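Long-range contacts in OBCA, Oxalate Biosynthetic Component A (Burkholderia glumae, PDB 4NNB), which belongs to the TIM-barrel enzymes and holds a magnesium ion and an oxaloacetate ion in one pocket: residues Gln249-Ile253 and Ser277-Asp283; Ala315-Gln319 and Val381-Arg385; Val355-Thr359 and Arg436-Phe441. One frame throughout, in Å; residues are numbered along the deposited sequence.

Contact 1 (Gln249-Ile253 and Ser277-Asp283). With OAA (oxaloacetate ion), chain C.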
loop_
_atom_site.group_PDB
_atom_site.type_symbol
_atom_site.label_atom_id
_atom_site.label_comp_id
_atom_site.label_asym_id
_atom_site.label_seq_id
_atom_site.Cartn_x
_atom_site.Cartn_y
_atom_site.Cartn_z
ATOM N N GLN A 249 10.145 9.424 4.058
ATOM C CA GLN A 249 9.698 8.056 4.373
ATOM C C GLN A 249 10.104 7.082 3.269
ATOM O O GLN A 249 9.372 6.140 2.951
ATOM C CB GLN A 249 8.182 8.009 4.596
ATOM C CG GLN A 249 7.669 9.080 5.563
ATOM C CD GLN A 249 6.212 8.889 5.892
ATOM O OE1 GLN A 249 5.680 7.776 5.775
ATOM N NE2 GLN A 249 5.546 9.967 6.306
ATOM N N ARG A 250 11.280 7.328 2.695
ATOM C CA ARG A 250 11.732 6.637 1.499
ATOM C C ARG A 250 11.897 5.137 1.747
ATOM O O ARG A 250 12.395 4.711 2.791
ATOM C CB ARG A 250 13.056 7.250 1.019
ATOM C CG ARG A 250 13.574 6.686 -0.287
ATOM C CD ARG A 250 14.912 7.320 -0.705
ATOM N NE ARG A 250 15.850 7.340 0.411
ATOM C CZ ARG A 250 16.678 6.344 0.719
ATOM N NH1 ARG A 250 16.708 5.237 -0.020
ATOM N NH2 ARG A 250 17.484 6.455 1.765
ATOM N N ASN A 251 11.467 4.342 0.776
ATOM C CA ASN A 251 11.627 2.902 0.861
ATOM C C ASN A 251 13.098 2.572 0.944
ATOM O O ASN A 251 13.886 3.067 0.142
ATOM C CB ASN A 251 11.042 2.225 -0.367
ATOM C CG ASN A 251 11.118 0.718 -0.272
ATOM O OD1 ASN A 251 10.516 0.112 0.625
ATOM N ND2 ASN A 251 11.841 0.099 -1.198
ATOM N N GLN A 252 13.459 1.741 1.917
ATOM C CA GLN A 252 14.857 1.424 2.184
ATOM C C GLN A 252 14.977 0.238 3.140
ATOM O O GLN A 252 14.323 0.195 4.193
ATOM C CB GLN A 252 15.561 2.648 2.785
ATOM C CG GLN A 252 17.021 2.410 3.096
ATOM C CD GLN A 252 17.813 2.110 1.835
ATOM O OE1 GLN A 252 17.782 2.878 0.869
ATOM N NE2 GLN A 252 18.508 0.975 1.828
ATOM N N ILE A 253 15.805 -0.732 2.765
ATOM C CA ILE A 253 16.174 -1.804 3.670
ATOM C C ILE A 253 16.997 -1.199 4.809
ATOM O O ILE A 253 18.100 -0.698 4.592
ATOM C CB ILE A 253 16.992 -2.903 2.945
ATOM C CG1 ILE A 253 16.120 -3.620 1.899
ATOM C CG2 ILE A 253 17.555 -3.901 3.952
ATOM C CD1 ILE A 253 16.917 -4.264 0.731
ATOM N N SER A 277 11.050 -7.945 2.082
ATOM C CA SER A 277 11.310 -7.315 0.787
ATOM C C SER A 277 12.802 -7.083 0.545
ATOM O O SER A 277 13.509 -6.545 1.400
ATOM C CB SER A 277 10.582 -5.982 0.672
ATOM O OG SER A 277 10.912 -5.358 -0.553
ATOM N N THR A 278 13.265 -7.458 -0.638
ATOM C CA THR A 278 14.636 -7.164 -1.046
ATOM C C THR A 278 14.644 -6.055 -2.083
ATOM O O THR A 278 15.665 -5.773 -2.714
ATOM C CB THR A 278 15.299 -8.402 -1.632
ATOM O OG1 THR A 278 14.556 -8.836 -2.773
ATOM C CG2 THR A 278 15.329 -9.524 -0.575
ATOM N N SER A 279 13.493 -5.425 -2.256
ATOM C CA SER A 279 13.330 -4.400 -3.284
ATOM C C SER A 279 14.140 -3.120 -3.007
ATOM O O SER A 279 14.297 -2.710 -1.851
ATOM C CB SER A 279 11.842 -4.071 -3.412
ATOM O OG SER A 279 11.650 -2.924 -4.197
ATOM N N VAL A 280 14.674 -2.492 -4.058
ATOM C CA VAL A 280 15.258 -1.153 -3.890
ATOM C C VAL A 280 14.479 -0.083 -4.663
ATOM O O VAL A 280 15.034 0.945 -5.075
ATOM C CB VAL A 280 16.770 -1.097 -4.234
ATOM C CG1 VAL A 280 17.565 -1.959 -3.268
ATOM C CG2 VAL A 280 17.028 -1.525 -5.676
ATOM N N ARG A 281 13.187 -0.339 -4.834
ATOM C CA ARG A 281 12.267 0.619 -5.440
ATOM C C ARG A 281 12.444 2.012 -4.838
ATOM O O ARG A 281 12.586 2.164 -3.614
ATOM C CB ARG A 281 10.815 0.149 -5.267
ATOM C CG ARG A 281 9.780 1.281 -5.284
ATOM C CD ARG A 281 8.800 1.219 -6.447
ATOM N NE ARG A 281 7.681 0.340 -6.158
ATOM C CZ ARG A 281 6.417 0.546 -6.529
ATOM N NH1 ARG A 281 6.060 1.612 -7.232
ATOM N NH2 ARG A 281 5.502 -0.342 -6.190
ATOM N N GLY A 282 12.466 3.015 -5.712
ATOM C CA GLY A 282 12.637 4.399 -5.305
ATOM C C GLY A 282 14.105 4.752 -5.185
ATOM O O GLY A 282 14.470 5.923 -5.075
ATOM N N ASP A 283 14.950 3.729 -5.216
ATOM C CA ASP A 283 16.360 3.899 -4.912
ATOM C C ASP A 283 17.217 3.204 -5.956
ATOM O O ASP A 283 17.811 2.156 -5.692
ATOM C CB ASP A 283 16.661 3.345 -3.514
ATOM C CG ASP A 283 18.095 3.572 -3.079
ATOM O OD1 ASP A 283 18.892 4.151 -3.850
ATOM O OD2 ASP A 283 18.434 3.148 -1.956
HETATM O O1 OAA C . 10.160 -7.327 -3.664
HETATM O O2 OAA C . 8.809 -6.332 -2.136
HETATM O O4 OAA C . 7.027 -2.390 -5.092
HETATM O O5 OAA C . 9.204 -2.907 -5.619
HETATM O O3 OAA C . 7.430 -4.112 -2.860
HETATM C C1 OAA C . 9.268 -6.420 -3.355
HETATM C C2 OAA C . 8.785 -5.486 -4.443
HETATM C C3 OAA C . 8.078 -4.233 -3.980
HETATM C C4 OAA C . 8.111 -3.109 -4.939
HETATM O O HOH W 1 12.102 -2.818 -0.146
HETATM O O HOH W 2 18.874 0.308 -1.000
HETATM O O HOH W 3 16.311 -0.831 -0.138
#
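N251 and R281 make a direct hydrogen bond between strand 250-251 and the loop after strand 273-276. N251 ND2 donates to R281 O at 3.3 Å, with an N-H...O angle of 158°. The donor meets a lone pair in the carbonyl plane. With chi1 at -177°, CG of N251 sits opposite the backbone N, and the amide reaches the loop. At the other end of this amide, OD1 is bonded to H226, a magnesium ligand.

This inner side is buried and closely packed. I253 CD1 rests 4.0 Å from both T278 O and S279 O. A water joins N251 ND2, S277 OG and S279 O. Two ST turns fold the loop, with S277 OG and S279 OG each accepting from the backbone N two residues on. The same hydroxyls donate to the oxaloacetate ion: S277 OG to O2 and S279 OG to O5. R281 presents its guanidinium edge, and NE and NH2 both donate to ligand O4.

The outer side is looser and partly exposed. R250 NH1 reaches D283 OD2 at 3.3 Å in a salt bridge, with the guanidinium and carboxylate planes 87° apart. R250 NH1 also donates to Q252 OE1 at 2.7 Å. Q252 OE1 and D283 OD2, both acceptors, lie only 2.9 Å apart, and the shared R250 charge probably offsets their repulsion. D229 is a second acidic partner of R250. A second water links Q252 NE2 and D283 OD2. The chemistry is divided: charge and water join the outer side, while the inner hydroxyls and R281 meet the anionic ligand.

Contact 2 (Ala315-Gln319 and Val381-Arg385)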
loop_
_atom_site.group_PDB
_atom_site.type_symbol
_atom_site.label_atom_id
_atom_site.label_comp_id
_atom_site.label_asym_id
_atom_site.label_seq_id
_atom_site.Cartn_x
_atom_site.Cartn_y
_atom_site.Cartn_z
ATOM N N ALA A 315 14.666 -7.048 -14.531
ATOM C CA ALA A 315 14.454 -5.640 -14.214
ATOM C C ALA A 315 12.961 -5.390 -14.007
ATOM O O ALA A 315 12.125 -5.952 -14.724
ATOM C CB ALA A 315 14.981 -4.755 -15.336
ATOM N N VAL A 316 12.622 -4.566 -13.021
ATOM C CA VAL A 316 11.219 -4.204 -12.791
ATOM C C VAL A 316 11.069 -2.745 -13.215
ATOM O O VAL A 316 11.668 -1.865 -12.614
ATOM C CB VAL A 316 10.821 -4.393 -11.312
ATOM C CG1 VAL A 316 9.377 -3.937 -11.080
ATOM C CG2 VAL A 316 10.952 -5.859 -10.912
ATOM N N VAL A 317 10.311 -2.505 -14.280
ATOM C CA VAL A 317 10.229 -1.176 -14.869
ATOM C C VAL A 317 8.771 -0.728 -14.876
ATOM O O VAL A 317 8.046 -0.961 -15.853
ATOM C CB VAL A 317 10.779 -1.163 -16.315
ATOM C CG1 VAL A 317 10.883 0.279 -16.824
ATOM C CG2 VAL A 317 12.157 -1.876 -16.395
ATOM N N PHE A 318 8.336 -0.116 -13.774
ATOM C CA PHE A 318 6.947 0.335 -13.645
ATOM C C PHE A 318 6.637 1.404 -14.690
ATOM O O PHE A 318 7.408 2.351 -14.853
ATOM C CB PHE A 318 6.707 0.958 -12.267
ATOM C CG PHE A 318 6.888 0.011 -11.112
ATOM C CD1 PHE A 318 8.061 0.026 -10.369
ATOM C CD2 PHE A 318 5.881 -0.869 -10.748
ATOM C CE1 PHE A 318 8.231 -0.836 -9.289
ATOM C CE2 PHE A 318 6.045 -1.733 -9.662
ATOM C CZ PHE A 318 7.224 -1.714 -8.940
ATOM N N GLN A 319 5.505 1.281 -15.376
ATOM C CA GLN A 319 5.091 2.344 -16.295
ATOM C C GLN A 319 4.948 3.663 -15.557
ATOM O O GLN A 319 5.261 4.717 -16.104
ATOM C CB GLN A 319 3.806 1.976 -17.034
ATOM C CG GLN A 319 3.993 0.825 -18.024
ATOM C CD GLN A 319 2.918 0.801 -19.087
ATOM O OE1 GLN A 319 2.314 1.831 -19.394
ATOM N NE2 GLN A 319 2.662 -0.376 -19.651
ATOM N N VAL A 381 -0.781 -3.976 -12.245
ATOM C CA VAL A 381 0.184 -2.883 -12.203
ATOM C C VAL A 381 0.901 -2.823 -13.555
ATOM O O VAL A 381 1.573 -3.787 -13.942
ATOM C CB VAL A 381 1.208 -3.085 -11.064
ATOM C CG1 VAL A 381 2.256 -1.964 -11.055
ATOM C CG2 VAL A 381 0.495 -3.145 -9.724
ATOM N N ASP A 382 0.755 -1.707 -14.269
ATOM C CA ASP A 382 1.305 -1.588 -15.624
ATOM C C ASP A 382 2.840 -1.623 -15.620
ATOM O O ASP A 382 3.482 -0.922 -14.834
ATOM C CB ASP A 382 0.806 -0.316 -16.323
ATOM C CG ASP A 382 -0.721 -0.268 -16.469
ATOM O OD1 ASP A 382 -1.403 -1.303 -16.330
ATOM O OD2 ASP A 382 -1.238 0.824 -16.755
ATOM N N GLN A 383 3.416 -2.426 -16.513
ATOM C CA GLN A 383 4.866 -2.642 -16.555
ATOM C C GLN A 383 5.419 -2.437 -17.953
ATOM O O GLN A 383 4.699 -2.624 -18.941
ATOM C CB GLN A 383 5.185 -4.079 -16.104
ATOM C CG GLN A 383 4.749 -4.379 -14.652
ATOM C CD GLN A 383 5.658 -3.730 -13.617
ATOM O OE1 GLN A 383 6.741 -3.248 -13.943
ATOM N NE2 GLN A 383 5.217 -3.713 -12.369
ATOM N N TYR A 384 6.701 -2.078 -18.039
ATOM C CA TYR A 384 7.378 -1.974 -19.326
ATOM C C TYR A 384 8.445 -3.054 -19.419
ATOM O O TYR A 384 8.868 -3.607 -18.406
ATOM C CB TYR A 384 8.089 -0.621 -19.467
ATOM C CG TYR A 384 7.223 0.568 -19.861
ATOM C CD1 TYR A 384 6.236 0.460 -20.842
ATOM C CD2 TYR A 384 7.413 1.807 -19.257
ATOM C CE1 TYR A 384 5.457 1.566 -21.204
ATOM C CE2 TYR A 384 6.631 2.908 -19.602
ATOM C CZ TYR A 384 5.666 2.777 -20.574
ATOM O OH TYR A 384 4.910 3.870 -20.920
ATOM N N ARG A 385 8.877 -3.341 -20.640
ATOM C CA ARG A 385 10.168 -3.987 -20.858
ATOM C C ARG A 385 10.963 -3.048 -21.768
ATOM O O ARG A 385 10.427 -2.519 -22.747
ATOM C CB ARG A 385 10.004 -5.369 -21.498
ATOM C CG ARG A 385 11.339 -6.119 -21.688
ATOM C CD ARG A 385 11.119 -7.546 -22.175
ATOM N NE ARG A 385 12.387 -8.242 -22.409
ATOM C CZ ARG A 385 12.487 -9.550 -22.595
ATOM N NH1 ARG A 385 11.394 -10.300 -22.558
ATOM N NH2 ARG A 385 13.674 -10.110 -22.799
HETATM O O HOH W 4 8.651 -4.281 -15.662
#
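V317 and Y384 share the shortest direct hydrogen bond here: Y384 N donates to V317 O at 2.8 Å. Q319 N donates to D382 O at 3.0 Å. Q319 then adds a side-chain bond, from NE2 to Q383 O at 3.1 Å and almost straight at 165°. That donor stands well above the carbonyl plane. The other end of the amide, OE1, is bonded to R401. D382 turns its carboxylate to R404. A water bridges V317 N and Y384 O.

Around these bonds lies the packing. The Q319 amide stacks on one face of the Y384 ring, with the planes only 3° apart. Q319 CG sits over the ring centre at 3.4 Å from the centroid, a CH-pi contact. The chain is extended beyond CG (chi2 -159°) and carries CD over the same face. V317 CG1 touches Y384 CB at 3.9 Å.

The CB of F318 points away from segment 381-385, but its ring edge still meets V381, with V381 CG1 3.8 Å from F318 CD2. V316 CG1 lies over one face of the ring. F318 also makes a cation-pi contact with R281 and touches the oxaloacetate ion. The antiparallel pairing thus has two chemistries: Q319 adds a side-chain hydrogen bond and a stacked amide on one side, and F318, packed by V381 and V316, lines the ligand pocket.

Contact 3 (Val355-Thr359 and Arg436-Phe441)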
loop_
_atom_site.group_PDB
_atom_site.type_symbol
_atom_site.label_atom_id
_atom_site.label_comp_id
_atom_site.label_asym_id
_atom_site.label_seq_id
_atom_site.Cartn_x
_atom_site.Cartn_y
_atom_site.Cartn_z
ATOM N N VAL A 355 8.293 -14.189 -15.818
ATOM C CA VAL A 355 7.760 -15.522 -16.119
ATOM C C VAL A 355 8.711 -16.317 -17.034
ATOM O O VAL A 355 9.044 -17.475 -16.745
ATOM C CB VAL A 355 6.360 -15.460 -16.767
ATOM C CG1 VAL A 355 5.820 -16.885 -16.983
ATOM C CG2 VAL A 355 5.394 -14.651 -15.889
ATOM N N ASP A 356 9.148 -15.686 -18.120
ATOM C CA ASP A 356 10.097 -16.309 -19.041
ATOM C C ASP A 356 11.365 -16.755 -18.327
ATOM O O ASP A 356 11.832 -17.877 -18.504
ATOM C CB ASP A 356 10.488 -15.327 -20.137
ATOM C CG ASP A 356 9.340 -14.988 -21.055
ATOM O OD1 ASP A 356 8.338 -15.732 -21.074
ATOM O OD2 ASP A 356 9.451 -13.969 -21.765
ATOM N N ASN A 357 11.918 -15.875 -17.504
ATOM C CA ASN A 357 13.184 -16.174 -16.830
ATOM C C ASN A 357 13.071 -17.239 -15.739
ATOM O O ASN A 357 13.918 -18.133 -15.638
ATOM C CB ASN A 357 13.805 -14.887 -16.284
ATOM C CG ASN A 357 14.198 -13.917 -17.398
ATOM O OD1 ASN A 357 14.166 -14.271 -18.579
ATOM N ND2 ASN A 357 14.592 -12.697 -17.022
ATOM N N ALA A 358 12.019 -17.147 -14.930
ATOM C CA ALA A 358 11.834 -18.076 -13.820
ATOM C C ALA A 358 11.654 -19.484 -14.346
ATOM O O ALA A 358 12.155 -20.441 -13.757
ATOM C CB ALA A 358 10.642 -17.677 -12.964
ATOM N N THR A 359 10.955 -19.610 -15.471
ATOM C CA THR A 359 10.644 -20.934 -15.999
ATOM C C THR A 359 11.731 -21.487 -16.920
ATOM O O THR A 359 11.641 -22.626 -17.357
ATOM C CB THR A 359 9.284 -20.967 -16.732
ATOM O OG1 THR A 359 9.296 -20.047 -17.830
ATOM C CG2 THR A 359 8.153 -20.604 -15.774
ATOM N N ARG A 436 1.759 -21.547 -17.217
ATOM C CA ARG A 436 3.197 -21.644 -17.492
ATOM C C ARG A 436 3.946 -21.934 -16.207
ATOM O O ARG A 436 4.837 -22.777 -16.176
ATOM C CB ARG A 436 3.739 -20.366 -18.133
ATOM C CG ARG A 436 3.383 -20.193 -19.607
ATOM C CD ARG A 436 4.100 -18.979 -20.183
ATOM N NE ARG A 436 5.543 -19.197 -20.281
ATOM C CZ ARG A 436 6.432 -18.219 -20.426
ATOM N NH1 ARG A 436 6.025 -16.957 -20.472
ATOM N NH2 ARG A 436 7.724 -18.502 -20.513
ATOM N N LEU A 437 3.566 -21.249 -15.133
ATOM C CA LEU A 437 4.226 -21.459 -13.847
ATOM C C LEU A 437 3.962 -22.873 -13.317
ATOM O O LEU A 437 4.887 -23.539 -12.827
ATOM C CB LEU A 437 3.814 -20.370 -12.831
ATOM C CG LEU A 437 4.207 -18.915 -13.157
ATOM C CD1 LEU A 437 3.609 -17.923 -12.144
ATOM C CD2 LEU A 437 5.722 -18.756 -13.219
ATOM N N ARG A 438 2.717 -23.341 -13.429
ATOM C CA ARG A 438 2.364 -24.685 -12.951
ATOM C C ARG A 438 3.055 -25.780 -13.763
ATOM O O ARG A 438 3.433 -26.808 -13.219
ATOM C CB ARG A 438 0.853 -24.926 -13.019
ATOM C CG ARG A 438 0.008 -23.985 -12.201
ATOM C CD ARG A 438 0.205 -24.196 -10.738
ATOM N NE ARG A 438 -0.910 -23.627 -9.989
ATOM C CZ ARG A 438 -0.923 -23.490 -8.671
ATOM N NH1 ARG A 438 0.132 -23.866 -7.954
ATOM N NH2 ARG A 438 -1.989 -22.958 -8.076
ATOM N N ALA A 439 3.200 -25.552 -15.063
ATOM C CA ALA A 439 3.842 -26.534 -15.931
ATOM C C ALA A 439 5.322 -26.661 -15.571
ATOM O O ALA A 439 5.866 -27.769 -15.524
ATOM C CB ALA A 439 3.659 -26.154 -17.411
ATOM N N SER A 440 5.976 -25.534 -15.297
ATOM C CA SER A 440 7.408 -25.574 -15.015
ATOM C C SER A 440 7.683 -25.982 -13.590
ATOM O O SER A 440 8.738 -26.541 -13.297
ATOM C CB SER A 440 8.078 -24.226 -15.304
ATOM O OG SER A 440 8.029 -23.938 -16.683
ATOM N N PHE A 441 6.742 -25.680 -12.700
ATOM C CA PHE A 441 6.913 -25.981 -11.288
ATOM C C PHE A 441 5.676 -26.697 -10.754
ATOM O O PHE A 441 4.795 -26.059 -10.181
ATOM C CB PHE A 441 7.140 -24.694 -10.481
ATOM C CG PHE A 441 8.325 -23.887 -10.938
ATOM C CD1 PHE A 441 9.602 -24.172 -10.464
ATOM C CD2 PHE A 441 8.165 -22.855 -11.846
ATOM C CE1 PHE A 441 10.704 -23.424 -10.891
ATOM C CE2 PHE A 441 9.267 -22.102 -12.284
ATOM C CZ PHE A 441 10.531 -22.386 -11.797
HETATM O O HOH W 5 10.030 -25.222 -17.705
HETATM O O HOH W 6 7.141 -21.315 -19.788
#
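The outer helical layer of the TIM barrel brings V355, D356 and T359 of helix 352-359 against R436, L437 and S440 of helix 416-440. The axes of the two short segments approach to 10.1 Å and run nearly parallel, at 6°. R436 carries the polar contact. It grips D356 end-on, with NH1 at 2.7 Å and NH2 at 2.9 Å from the single oxygen OD1. That oxygen lies near the guanidinium plane, yet the carboxylate and guanidinium planes are turned 44° apart. A bend in the R436 chain at chi3 carries its end to D356. V355 CG1 lies over one face of the guanidinium, offset toward its rim, 3.5 Å above the plane.

T359 fills the middle. Its OG1 stands between backbone N and carbonyl carbon (chi1 60°) and donates back to V355 O. The backbone N of T359 reaches this carbonyl from the opposite face. A water links T359 OG1 to R436 NE, and a second water bonds both T359 O and S440 OG. T359 CB lies close to S440 OG, at 3.2 Å.

On the side facing the strands the packing is mostly apolar. L437 CD2 touches T359 CG2 at 4.0 Å and V355 CG1 at 4.2 Å. F441, the first residue past the helix, points a ring edge at A358 O, with CZ 3.2 Å away. Its ring also meets F375 of strand 373-378. A salt bridge and waters on the outer side, with aliphatic and aromatic groups facing the strands, fit two parallel helices packed around a beta/alpha barrel.

Overall arrangement
Contact 1 is the most buried, its centre about 13 Å from the centre of the chain. The centre of contact 2, partly buried, is about 17 Å from it, and that of contact 3 about 27 Å. Contacts 1 and 2 share the ligand pocket, where R281 of one meets F318 of the other (R281 NE to F318 CE1, 3.4 Å). Contact 3 holds no pocket residue. Its segments alternate along the chain with those of contact 2, and R385 and D356 bring the two into loose touch. The chemistry follows place: loop hydroxyls and ligand bonds in contact 1, strand pairing in contact 2, helix packing with a salt bridge in contact 3.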